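PDB 4ZKQ: putative uncharacterized protein from Cricetid herpesvirus 2, which binds chemokines and probably acts as a viral decoy receptor that keeps them from the host's own receptors. Local coordinates for residues 107-110 and 116-119; 149-154 and 257-262; 195-200 and 206-211; 243-246 and 252-255. All coordinates share one frame; numbering follows the deposited sequence.

In the fold
Contacts 1 and 2 lie side by side, their centres 7 Å apart, and share the sheet in which strands 108-111 and 147-152 are neighbours. Contact 1 carries the chain between two sheets through backbone bonds and a carboxylate; contact 2, the buried one, joins distant parts of the sequence by side chains alone. Contact 4 is a surface contact of aromatic and aliphatic groups, nested within the long loop that contact 2 closes and touching it where Val260 N meets Gly243 O. Contact 3, partly buried like contact 1, lies in the same loop and reaches the same branched sheet as contacts 2 and 4, but relies on a covalent disulfide and water.

Contact 1: 107-110 and 116-119; sequences LTVF and EHVP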
loop_
_atom_site.group_PDB
_atom_site.type_symbol
_atom_site.label_atom_id
_atom_site.label_comp_id
_atom_site.label_asym_id
_atom_site.label_seq_id
_atom_site.Cartn_x
_atom_site.Cartn_y
_atom_site.Cartn_z
ATOM N N LEU A 107 -5.313 19.486 -15.606
ATOM C CA LEU A 107 -5.122 18.282 -14.799
ATOM C C LEU A 107 -6.016 18.303 -13.572
ATOM O O LEU A 107 -6.016 19.276 -12.821
ATOM C CB LEU A 107 -3.659 18.160 -14.358
ATOM C CG LEU A 107 -3.323 17.078 -13.327
ATOM C CD1 LEU A 107 -3.474 15.681 -13.920
ATOM C CD2 LEU A 107 -1.915 17.294 -12.777
ATOM N N THR A 108 -6.762 17.224 -13.357
ATOM C CA THR A 108 -7.466 17.045 -12.098
ATOM C C THR A 108 -7.159 15.677 -11.495
ATOM O O THR A 108 -6.759 14.743 -12.194
ATOM C CB THR A 108 -8.984 17.200 -12.266
ATOM O OG1 THR A 108 -9.475 16.185 -13.150
ATOM C CG2 THR A 108 -9.327 18.591 -12.824
ATOM N N VAL A 109 -7.344 15.574 -10.186
ATOM C CA VAL A 109 -7.163 14.315 -9.493
ATOM C C VAL A 109 -8.219 14.184 -8.428
ATOM O O VAL A 109 -8.753 15.182 -7.948
ATOM C CB VAL A 109 -5.762 14.196 -8.837
ATOM C CG1 VAL A 109 -4.670 14.475 -9.839
ATOM C CG2 VAL A 109 -5.623 15.140 -7.647
ATOM N N PHE A 110 -8.533 12.949 -8.064
ATOM C CA PHE A 110 -9.339 12.717 -6.885
ATOM C C PHE A 110 -8.913 11.433 -6.201
ATOM O O PHE A 110 -8.156 10.628 -6.742
ATOM C CB PHE A 110 -10.839 12.685 -7.223
ATOM C CG PHE A 110 -11.229 11.687 -8.281
ATOM C CD1 PHE A 110 -11.109 11.999 -9.623
ATOM C CD2 PHE A 110 -11.762 10.460 -7.933
ATOM C CE1 PHE A 110 -11.486 11.094 -10.597
ATOM C CE2 PHE A 110 -12.141 9.548 -8.905
ATOM C CZ PHE A 110 -12.006 9.869 -10.236
ATOM N N GLU A 116 -12.718 15.654 -6.936
ATOM C CA GLU A 116 -11.996 16.017 -8.149
ATOM C C GLU A 116 -11.661 17.495 -8.160
ATOM O O GLU A 116 -12.526 18.346 -7.976
ATOM C CB GLU A 116 -12.800 15.658 -9.403
ATOM C CG GLU A 116 -12.046 16.008 -10.677
ATOM C CD GLU A 116 -12.835 15.747 -11.940
ATOM O OE1 GLU A 116 -14.039 15.412 -11.853
ATOM O OE2 GLU A 116 -12.237 15.887 -13.022
ATOM N N HIS A 117 -10.385 17.793 -8.385
ATOM C CA HIS A 117 -9.886 19.155 -8.293
ATOM C C HIS A 117 -8.577 19.277 -9.050
ATOM O O HIS A 117 -7.900 18.283 -9.284
ATOM C CB HIS A 117 -9.659 19.542 -6.831
ATOM C CG HIS A 117 -8.482 18.852 -6.215
ATOM N ND1 HIS A 117 -8.503 17.525 -5.849
ATOM C CD2 HIS A 117 -7.230 19.297 -5.929
ATOM C CE1 HIS A 117 -7.326 17.183 -5.352
ATOM N NE2 HIS A 117 -6.541 18.244 -5.387
ATOM N N VAL A 118 -8.218 20.498 -9.414
ATOM C CA VAL A 118 -6.887 20.782 -9.930
ATOM C C VAL A 118 -5.901 20.742 -8.762
ATOM O O VAL A 118 -6.025 21.545 -7.836
ATOM C CB VAL A 118 -6.825 22.159 -10.613
ATOM C CG1 VAL A 118 -5.413 22.481 -11.072
ATOM C CG2 VAL A 118 -7.791 22.215 -11.785
ATOM N N PRO A 119 -4.915 19.820 -8.800
ATOM C CA PRO A 119 -4.011 19.691 -7.651
ATOM C C PRO A 119 -3.191 20.946 -7.443
ATOM O O PRO A 119 -3.082 21.774 -8.349
ATOM C CB PRO A 119 -3.113 18.504 -8.027
ATOM C CG PRO A 119 -3.141 18.458 -9.514
ATOM C CD PRO A 119 -4.516 18.934 -9.911
#
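The torsions of Thr108 and Glu116 bring hydroxyl and carboxylate together: OG1 of the threonine sits between its backbone N and carbonyl carbon (chi1 62°), while the glutamate sends CG anti to the backbone N (chi1 -179°) and runs on extended. The contact is a short antiparallel junction in a beta-sandwich, where the chain leaves the four-stranded sheet through strand 108-111 and turns a corner at Glu116 to enter strand 117-125 of the facing sheet. Thr108 OG1 donates to Glu116 OE2 at 2.8 Å, and OE2 accepts with its anti lone pair, the one away from OE1. OE1 itself is taken by the backbone N of Met259, which ties the carboxylate to a third part of the fold. Val109 and His117 form the hydrogen-bonded backbone pair, with Val109 N to His117 O at 2.9 Å and the return bond, His117 N to Val109 O, at 3.1 Å and more bent. On their common face the imidazole leans over the valine, CE1 coming 3.5 Å from Val109 CG2, and ND1 is hydrogen-bonded to Glu115 O. Both side chains also rest on Ala138 of strand 132-143, so this face looks into the sandwich interior. Leu107 and Pro119 extend that apolar side and cross nearly at right angles, Leu107 CD2 lying 3.7 Å from Pro119 CG. The carbonyl Leu107 O, buried here without a conventional donor, receives a CA-H...O contact from Val118 CA at 3.4 Å.

Contact 2: 149-154 and 257-262; sequences VLRVPG and KGMVYV
Arg151, whose guanidinium is gripped by two backbone carbonyls, NH1 by Leu65 O and NH2 by Leu66 O, presents one flat face to the methyl end of Met259. CE of the methionine stands over the centre of that face; its 3.2 Å to Arg151 CZ is unusually short for two carbons, and the exact value is doubtful. The two bonds to Leu65 and Leu66, at the end of strand 63-65, would help hold the guanidinium in place beneath the methyl. Both side chains bend at chi3 (64° for Arg151, -64° for Met259) and cross at about a right angle. The sulfur lies further back along the arginine, with Met259 SD 3.5 Å from Arg151 CD. This is an interface between two beta units: strand 147-152 belongs to the four-stranded sheet of the N-terminal sandwich, and strand 260-263 pairs with strand 233-244 in the branched sheet that follows. Met259 fills the seam between them, also touching Phe110 on one side and Leu242 and Phe244 on the other. Two residues further on, Tyr261 continues the seam with a lighter touch. Val149 CG2 approaches its ring obliquely, 4.2 Å from Tyr261 CD2, while the ring packs against Thr240 and Leu242 and edge-to-face with His263. At the far end of the ring, Tyr261 OH is hydrogen-bonded to Leu147 N at the start of strand 147-152.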
loop_
_atom_site.group_PDB
_atom_site.type_symbol
_atom_site.label_atom_id
_atom_site.label_comp_id
_atom_site.label_asym_id
_atom_site.label_seq_id
_atom_site.Cartn_x
_atom_site.Cartn_y
_atom_site.Cartn_z
ATOM N N VAL A 149 -6.929 8.858 -8.675
ATOM C CA VAL A 149 -7.279 8.898 -10.083
ATOM C C VAL A 149 -6.797 10.215 -10.649
ATOM O O VAL A 149 -7.047 11.271 -10.076
ATOM C CB VAL A 149 -8.795 8.735 -10.299
ATOM C CG1 VAL A 149 -9.125 8.694 -11.784
ATOM C CG2 VAL A 149 -9.283 7.471 -9.629
ATOM N N LEU A 150 -6.073 10.140 -11.757
ATOM C CA LEU A 150 -5.588 11.326 -12.441
ATOM C C LEU A 150 -6.277 11.436 -13.783
ATOM O O LEU A 150 -6.471 10.430 -14.466
ATOM C CB LEU A 150 -4.073 11.278 -12.632
ATOM C CG LEU A 150 -3.230 11.259 -11.354
ATOM C CD1 LEU A 150 -3.075 9.836 -10.861
ATOM C CD2 LEU A 150 -1.885 11.885 -11.626
ATOM N N ARG A 151 -6.649 12.658 -14.154
ATOM C CA ARG A 151 -7.318 12.899 -15.428
ATOM C C ARG A 151 -6.729 14.115 -16.121
ATOM O O ARG A 151 -6.456 15.140 -15.495
ATOM C CB ARG A 151 -8.824 13.062 -15.220
ATOM C CG ARG A 151 -9.528 11.720 -15.082
ATOM C CD ARG A 151 -10.994 11.838 -14.735
ATOM N NE ARG A 151 -11.779 12.484 -15.781
ATOM C CZ ARG A 151 -12.233 11.874 -16.871
ATOM N NH1 ARG A 151 -11.973 10.589 -17.088
ATOM N NH2 ARG A 151 -12.947 12.560 -17.752
ATOM N N VAL A 152 -6.507 13.974 -17.423
ATOM C CA VAL A 152 -5.906 15.029 -18.222
ATOM C C VAL A 152 -6.423 14.884 -19.666
ATOM O O VAL A 152 -6.651 13.767 -20.133
ATOM C CB VAL A 152 -4.359 14.962 -18.138
ATOM C CG1 VAL A 152 -3.825 13.674 -18.770
ATOM C CG2 VAL A 152 -3.719 16.181 -18.758
ATOM N N PRO A 153 -6.643 16.008 -20.372
ATOM C CA PRO A 153 -7.403 15.903 -21.624
ATOM C C PRO A 153 -6.581 15.546 -22.855
ATOM O O PRO A 153 -5.428 15.119 -22.747
ATOM C CB PRO A 153 -8.004 17.313 -21.789
ATOM C CG PRO A 153 -7.454 18.153 -20.657
ATOM C CD PRO A 153 -6.296 17.407 -20.080
ATOM N N GLY A 154 -7.208 15.724 -24.019
ATOM C CA GLY A 154 -6.563 15.593 -25.316
ATOM C C GLY A 154 -5.978 14.218 -25.541
ATOM O O GLY A 154 -6.221 13.304 -24.748
ATOM N N LYS A 257 -19.164 16.637 -5.823
ATOM C CA LYS A 257 -19.420 16.796 -7.238
ATOM C C LYS A 257 -18.159 16.376 -8.003
ATOM O O LYS A 257 -17.123 16.118 -7.386
ATOM C CB LYS A 257 -19.819 18.239 -7.540
ATOM C CG LYS A 257 -20.747 18.386 -8.733
ATOM C CD LYS A 257 -21.483 19.728 -8.706
ATOM C CE LYS A 257 -21.930 20.113 -10.088
ATOM N NZ LYS A 257 -22.503 21.477 -10.150
ATOM N N GLY A 258 -18.248 16.292 -9.328
ATOM C CA GLY A 258 -17.136 15.835 -10.150
ATOM C C GLY A 258 -17.039 14.323 -10.216
ATOM O O GLY A 258 -17.899 13.619 -9.693
ATOM N N MET A 259 -15.992 13.802 -10.855
ATOM C CA MET A 259 -15.893 12.357 -11.000
ATOM C C MET A 259 -15.510 11.701 -9.680
ATOM O O MET A 259 -14.745 12.258 -8.887
ATOM C CB MET A 259 -14.884 11.968 -12.080
ATOM C CG MET A 259 -14.892 10.478 -12.377
ATOM S SD MET A 259 -13.890 10.030 -13.800
ATOM C CE MET A 259 -14.767 10.894 -15.105
ATOM N N VAL A 260 -16.062 10.514 -9.468
ATOM C CA VAL A 260 -15.790 9.701 -8.291
ATOM C C VAL A 260 -15.483 8.284 -8.725
ATOM O O VAL A 260 -15.591 7.958 -9.909
ATOM C CB VAL A 260 -16.984 9.668 -7.328
ATOM C CG1 VAL A 260 -17.289 11.051 -6.824
ATOM C CG2 VAL A 260 -18.199 9.076 -8.028
ATOM N N TYR A 261 -15.119 7.437 -7.767
ATOM C CA TYR A 261 -15.014 6.012 -8.032
ATOM C C TYR A 261 -15.767 5.226 -6.973
ATOM O O TYR A 261 -16.018 5.719 -5.872
ATOM C CB TYR A 261 -13.543 5.553 -8.101
ATOM C CG TYR A 261 -12.797 5.501 -6.779
ATOM C CD1 TYR A 261 -13.014 4.473 -5.877
ATOM C CD2 TYR A 261 -11.852 6.465 -6.451
ATOM C CE1 TYR A 261 -12.334 4.414 -4.681
ATOM C CE2 TYR A 261 -11.167 6.415 -5.255
ATOM C CZ TYR A 261 -11.409 5.385 -4.375
ATOM O OH TYR A 261 -10.726 5.324 -3.182
ATOM N N VAL A 262 -16.132 4.004 -7.335
ATOM C CA VAL A 262 -16.683 3.032 -6.405
ATOM C C VAL A 262 -15.964 1.709 -6.624
ATOM O O VAL A 262 -15.665 1.349 -7.763
ATOM C CB VAL A 262 -18.210 2.852 -6.603
ATOM C CG1 VAL A 262 -18.736 1.701 -5.766
ATOM C CG2 VAL A 262 -18.945 4.130 -6.249
#

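Contact 3: 195-200 and 206-211; sequences VDCLET and QTCIAT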
loop_
_atom_site.group_PDB
_atom_site.type_symbol
_atom_site.label_atom_id
_atom_site.label_comp_id
_atom_site.label_asym_id
_atom_site.label_seq_id
_atom_site.Cartn_x
_atom_site.Cartn_y
_atom_site.Cartn_z
ATOM N N VAL A 195 -13.783 -2.824 -18.925
ATOM C CA VAL A 195 -14.620 -4.011 -18.977
ATOM C C VAL A 195 -16.081 -3.593 -18.881
ATOM O O VAL A 195 -16.386 -2.480 -18.455
ATOM C CB VAL A 195 -14.292 -4.997 -17.839
ATOM C CG1 VAL A 195 -12.902 -5.596 -18.030
ATOM C CG2 VAL A 195 -14.404 -4.309 -16.480
ATOM N N ASP A 196 -16.983 -4.483 -19.279
ATOM C CA ASP A 196 -18.411 -4.221 -19.154
ATOM C C ASP A 196 -18.817 -4.268 -17.692
ATOM O O ASP A 196 -18.407 -5.164 -16.952
ATOM C CB ASP A 196 -19.224 -5.241 -19.956
ATOM C CG ASP A 196 -18.947 -5.171 -21.446
ATOM O OD1 ASP A 196 -18.969 -4.054 -22.007
ATOM O OD2 ASP A 196 -18.700 -6.233 -22.057
ATOM N N CYS A 197 -19.610 -3.294 -17.267
ATOM C CA CYS A 197 -20.164 -3.316 -15.922
ATOM C C CYS A 197 -21.223 -4.431 -15.854
ATOM O O CYS A 197 -22.107 -4.491 -16.713
ATOM C CB CYS A 197 -20.760 -1.947 -15.560
ATOM S SG CYS A 197 -19.582 -0.572 -15.612
ATOM N N LEU A 198 -21.132 -5.290 -14.833
ATOM C CA LEU A 198 -22.004 -6.454 -14.708
ATOM C C LEU A 198 -23.160 -6.266 -13.721
ATOM O O LEU A 198 -24.243 -6.844 -13.921
ATOM C CB LEU A 198 -21.192 -7.681 -14.295
ATOM C CG LEU A 198 -20.003 -8.049 -15.180
ATOM C CD1 LEU A 198 -19.423 -9.370 -14.699
ATOM C CD2 LEU A 198 -20.412 -8.123 -16.643
ATOM N N GLU A 199 -22.930 -5.489 -12.672
ATOM C CA GLU A 199 -23.926 -5.261 -11.644
ATOM C C GLU A 199 -24.766 -4.018 -11.966
ATOM O O GLU A 199 -24.459 -3.289 -12.896
ATOM C CB GLU A 199 -23.207 -5.117 -10.310
ATOM C CG GLU A 199 -24.099 -5.022 -9.081
ATOM C CD GLU A 199 -25.041 -6.198 -8.937
ATOM O OE1 GLU A 199 -24.708 -7.298 -9.432
ATOM O OE2 GLU A 199 -26.120 -6.019 -8.333
ATOM N N THR A 200 -25.837 -3.799 -11.209
ATOM C CA THR A 200 -26.693 -2.641 -11.431
ATOM C C THR A 200 -25.917 -1.336 -11.245
ATOM O O THR A 200 -25.185 -1.167 -10.269
ATOM C CB THR A 200 -27.908 -2.634 -10.486
ATOM O OG1 THR A 200 -28.527 -3.926 -10.482
ATOM C CG2 THR A 200 -28.919 -1.587 -10.936
ATOM N N GLN A 206 -21.446 5.369 -15.751
ATOM C CA GLN A 206 -20.594 4.402 -15.085
ATOM C C GLN A 206 -19.697 3.684 -16.077
ATOM O O GLN A 206 -20.151 3.165 -17.097
ATOM C CB GLN A 206 -21.427 3.390 -14.307
ATOM C CG GLN A 206 -20.576 2.405 -13.524
ATOM C CD GLN A 206 -21.349 1.677 -12.450
ATOM O OE1 GLN A 206 -22.189 2.262 -11.765
ATOM N NE2 GLN A 206 -21.066 0.391 -12.293
ATOM N N THR A 207 -18.412 3.679 -15.754
ATOM C CA THR A 207 -17.382 3.084 -16.586
ATOM C C THR A 207 -16.545 2.168 -15.707
ATOM O O THR A 207 -16.022 2.607 -14.684
ATOM C CB THR A 207 -16.497 4.164 -17.230
ATOM O OG1 THR A 207 -17.325 5.094 -17.938
ATOM C CG2 THR A 207 -15.486 3.553 -18.190
ATOM N N CYS A 208 -16.439 0.900 -16.093
ATOM C CA CYS A 208 -15.748 -0.091 -15.277
ATOM C C CYS A 208 -14.372 -0.431 -15.840
ATOM O O CYS A 208 -14.207 -0.642 -17.044
ATOM C CB CYS A 208 -16.592 -1.356 -15.148
ATOM S SG CYS A 208 -18.143 -1.090 -14.259
ATOM N N ILE A 209 -13.394 -0.470 -14.941
ATOM C CA ILE A 209 -11.998 -0.715 -15.288
ATOM C C ILE A 209 -11.445 -1.822 -14.416
ATOM O O ILE A 209 -11.627 -1.805 -13.195
ATOM C CB ILE A 209 -11.116 0.532 -15.082
ATOM C CG1 ILE A 209 -11.672 1.734 -15.839
ATOM C CG2 ILE A 209 -9.669 0.261 -15.513
ATOM C CD1 ILE A 209 -11.684 2.977 -14.988
ATOM N N ALA A 210 -10.763 -2.773 -15.048
ATOM C CA ALA A 210 -10.014 -3.791 -14.333
ATOM C C ALA A 210 -8.539 -3.410 -14.366
ATOM O O ALA A 210 -7.986 -3.158 -15.435
ATOM C CB ALA A 210 -10.233 -5.163 -14.947
ATOM N N THR A 211 -7.923 -3.333 -13.189
ATOM C CA THR A 211 -6.495 -3.056 -13.074
ATOM C C THR A 211 -5.831 -4.263 -12.441
ATOM O O THR A 211 -6.160 -4.633 -11.318
ATOM C CB THR A 211 -6.211 -1.798 -12.225
ATOM O OG1 THR A 211 -6.777 -0.651 -12.865
ATOM C CG2 THR A 211 -4.700 -1.576 -12.055
HETATM O O HOH W 1 -17.238 0.262 -18.778
HETATM O O HOH W 2 -22.323 -1.247 -10.293
#
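Cys197 and Cys208 form the tight centre of this contact, a disulfide with SG to SG at 2.0 Å that staples the loop after strand 190-195 onto strand 206-223. Its chi3 of 115° is opened beyond the usual right angle, and both SG atoms lie beside their own backbone N, chi1 near -60° in each. Beside it Val195 packs closely: CG2 lies 3.9 Å from Cys208 CB, and CG1 reaches Ala210 CB at 4.1 Å. Val195 N donates to Cys208 O at 2.9 Å, nearly straight at the hydrogen (166°) but from above the carbonyl plane. The other link is looser and wet, for one water joins Cys208 N to Val195 O, accepting from the first and donating to the second, both at 2.9 Å. Further along, Gln206 NE2 is linked to Thr200 O by another water. OE1 of that amide is bonded to Val202 N and Leu203 N, which holds it against residues 202-203 of the connecting loop. The disulfide thus fixes the loop covalently while water completes its polar links, as suits a protein that probably works in an oxidising extracellular medium.

Contact 4: 243-246 and 252-255; sequences GFYK and FHRV. With NAG (2-acetamido-2-deoxy-beta-D-glucopyranose), chain B.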
loop_
_atom_site.group_PDB
_atom_site.type_symbol
_atom_site.label_atom_id
_atom_site.label_comp_id
_atom_site.label_asym_id
_atom_site.label_seq_id
_atom_site.Cartn_x
_atom_site.Cartn_y
_atom_site.Cartn_z
ATOM N N GLY A 243 -17.372 7.366 -12.523
ATOM C CA GLY A 243 -18.596 8.036 -12.928
ATOM C C GLY A 243 -18.945 9.204 -12.028
ATOM O O GLY A 243 -18.086 9.731 -11.320
ATOM N N PHE A 244 -20.211 9.616 -12.061
ATOM C CA PHE A 244 -20.666 10.758 -11.273
ATOM C C PHE A 244 -21.856 10.371 -10.420
ATOM O O PHE A 244 -22.766 9.681 -10.884
ATOM C CB PHE A 244 -21.031 11.932 -12.179
ATOM C CG PHE A 244 -19.992 12.244 -13.209
ATOM C CD1 PHE A 244 -19.971 11.565 -14.414
ATOM C CD2 PHE A 244 -19.037 13.220 -12.978
ATOM C CE1 PHE A 244 -19.014 11.850 -15.367
ATOM C CE2 PHE A 244 -18.078 13.510 -13.930
ATOM C CZ PHE A 244 -18.067 12.825 -15.124
ATOM N N TYR A 245 -21.844 10.850 -9.181
ATOM C CA TYR A 245 -22.940 10.634 -8.255
ATOM C C TYR A 245 -24.204 11.246 -8.828
ATOM O O TYR A 245 -24.170 12.357 -9.360
ATOM C CB TYR A 245 -22.620 11.250 -6.893
ATOM C CG TYR A 245 -23.610 10.896 -5.812
ATOM C CD1 TYR A 245 -23.623 9.629 -5.251
ATOM C CD2 TYR A 245 -24.525 11.830 -5.346
ATOM C CE1 TYR A 245 -24.523 9.297 -4.263
ATOM C CE2 TYR A 245 -25.430 11.506 -4.355
ATOM C CZ TYR A 245 -25.421 10.237 -3.818
ATOM O OH TYR A 245 -26.315 9.898 -2.831
ATOM N N LYS A 246 -25.309 10.516 -8.745
ATOM C CA LYS A 246 -26.583 11.076 -9.135
ATOM C C LYS A 246 -27.090 12.028 -8.053
ATOM O O LYS A 246 -27.382 11.600 -6.938
ATOM C CB LYS A 246 -27.576 9.938 -9.381
ATOM C CG LYS A 246 -28.972 10.383 -9.681
ATOM C CD LYS A 246 -28.932 11.495 -10.669
ATOM C CE LYS A 246 -30.231 11.600 -11.382
ATOM N NZ LYS A 246 -31.448 11.348 -10.540
ATOM N N PHE A 252 -29.131 18.379 -0.474
ATOM C CA PHE A 252 -27.746 18.377 -0.054
ATOM C C PHE A 252 -27.244 16.946 0.003
ATOM O O PHE A 252 -27.868 16.100 0.640
ATOM C CB PHE A 252 -27.584 19.032 1.320
ATOM C CG PHE A 252 -26.207 18.878 1.887
ATOM C CD1 PHE A 252 -25.168 19.665 1.419
ATOM C CD2 PHE A 252 -25.942 17.928 2.861
ATOM C CE1 PHE A 252 -23.888 19.522 1.925
ATOM C CE2 PHE A 252 -24.664 17.779 3.372
ATOM C CZ PHE A 252 -23.636 18.577 2.901
ATOM N N HIS A 253 -26.119 16.687 -0.658
ATOM C CA HIS A 253 -25.472 15.379 -0.618
ATOM C C HIS A 253 -24.050 15.521 -0.097
ATOM O O HIS A 253 -23.333 16.440 -0.488
ATOM C CB HIS A 253 -25.441 14.733 -2.008
ATOM C CG HIS A 253 -26.790 14.510 -2.607
ATOM N ND1 HIS A 253 -27.659 13.532 -2.159
ATOM C CD2 HIS A 253 -27.429 15.124 -3.633
ATOM C CE1 HIS A 253 -28.764 13.561 -2.870
ATOM N NE2 HIS A 253 -28.650 14.523 -3.779
ATOM N N ARG A 254 -23.635 14.598 0.759
ATOM C CA ARG A 254 -22.274 14.610 1.281
ATOM C C ARG A 254 -21.275 14.197 0.206
ATOM O O ARG A 254 -20.121 14.631 0.208
ATOM C CB ARG A 254 -22.161 13.688 2.490
ATOM C CG ARG A 254 -22.908 14.199 3.707
ATOM C CD ARG A 254 -23.042 13.121 4.763
ATOM N NE ARG A 254 -23.773 13.585 5.940
ATOM C CZ ARG A 254 -23.254 14.356 6.890
ATOM N NH1 ARG A 254 -21.994 14.771 6.803
ATOM N NH2 ARG A 254 -24.001 14.714 7.925
ATOM N N VAL A 255 -21.724 13.357 -0.720
ATOM C CA VAL A 255 -20.874 12.928 -1.819
ATOM C C VAL A 255 -20.497 14.117 -2.693
ATOM O O VAL A 255 -21.367 14.878 -3.101
ATOM C CB VAL A 255 -21.571 11.884 -2.680
ATOM C CG1 VAL A 255 -20.747 11.584 -3.902
ATOM C CG2 VAL A 255 -21.823 10.618 -1.875
HETATM C C1 NAG B . -21.177 15.560 -18.540
HETATM C C2 NAG B . -21.558 15.041 -17.196
HETATM C C3 NAG B . -20.889 15.911 -16.108
HETATM C C4 NAG B . -19.393 16.145 -16.366
HETATM C C5 NAG B . -19.091 16.437 -17.818
HETATM C C6 NAG B . -17.587 16.362 -18.044
HETATM C C7 NAG B . -23.622 14.412 -15.958
HETATM C C8 NAG B . -25.105 14.494 -15.805
HETATM N N2 NAG B . -22.963 15.104 -17.042
HETATM O O3 NAG B . -21.020 15.272 -14.878
HETATM O O4 NAG B . -18.973 17.242 -15.584
HETATM O O5 NAG B . -19.739 15.486 -18.647
HETATM O O6 NAG B . -17.288 16.580 -19.417
HETATM O O7 NAG B . -22.968 13.762 -15.161
#
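Tyr245 drives the edge of its ring into the face of His253 while Val255 sits on the tyrosine's own face, so one ring takes part in two different pi contacts. The aromatic pair is T-shaped, with planes at 68° and centroids 5.3 Å apart. Tyr245 CE2 does the touching, offset toward the rim of the imidazole and 3.7 Å from His253 ND1. Val255 comes over the centre of the phenol in a CH-pi contact, its CB 3.9 Å from the ring centroid, while CG1 presses on Tyr245 CG at 3.5 Å. With CG anti to the backbone N (chi1 -171°), the tyrosine swings across to the loop that leads to strand 260-263. Tyr245 has two conformers; the contacts are those of one. His253 NE2 is bonded to Gln248 N, which probably helps fix the imidazole's rotation. Next door, the end of the Phe244 side chain leads away from residues 252-255 and has O3 of a bound N-acetylglucosamine over its ring, 3.4 Å from Phe244 CD2. The contact thus closes a surface loop at the end of strand 233-244 by dispersion and by the weak electrostatics of its T-shaped and CH-pi interactions.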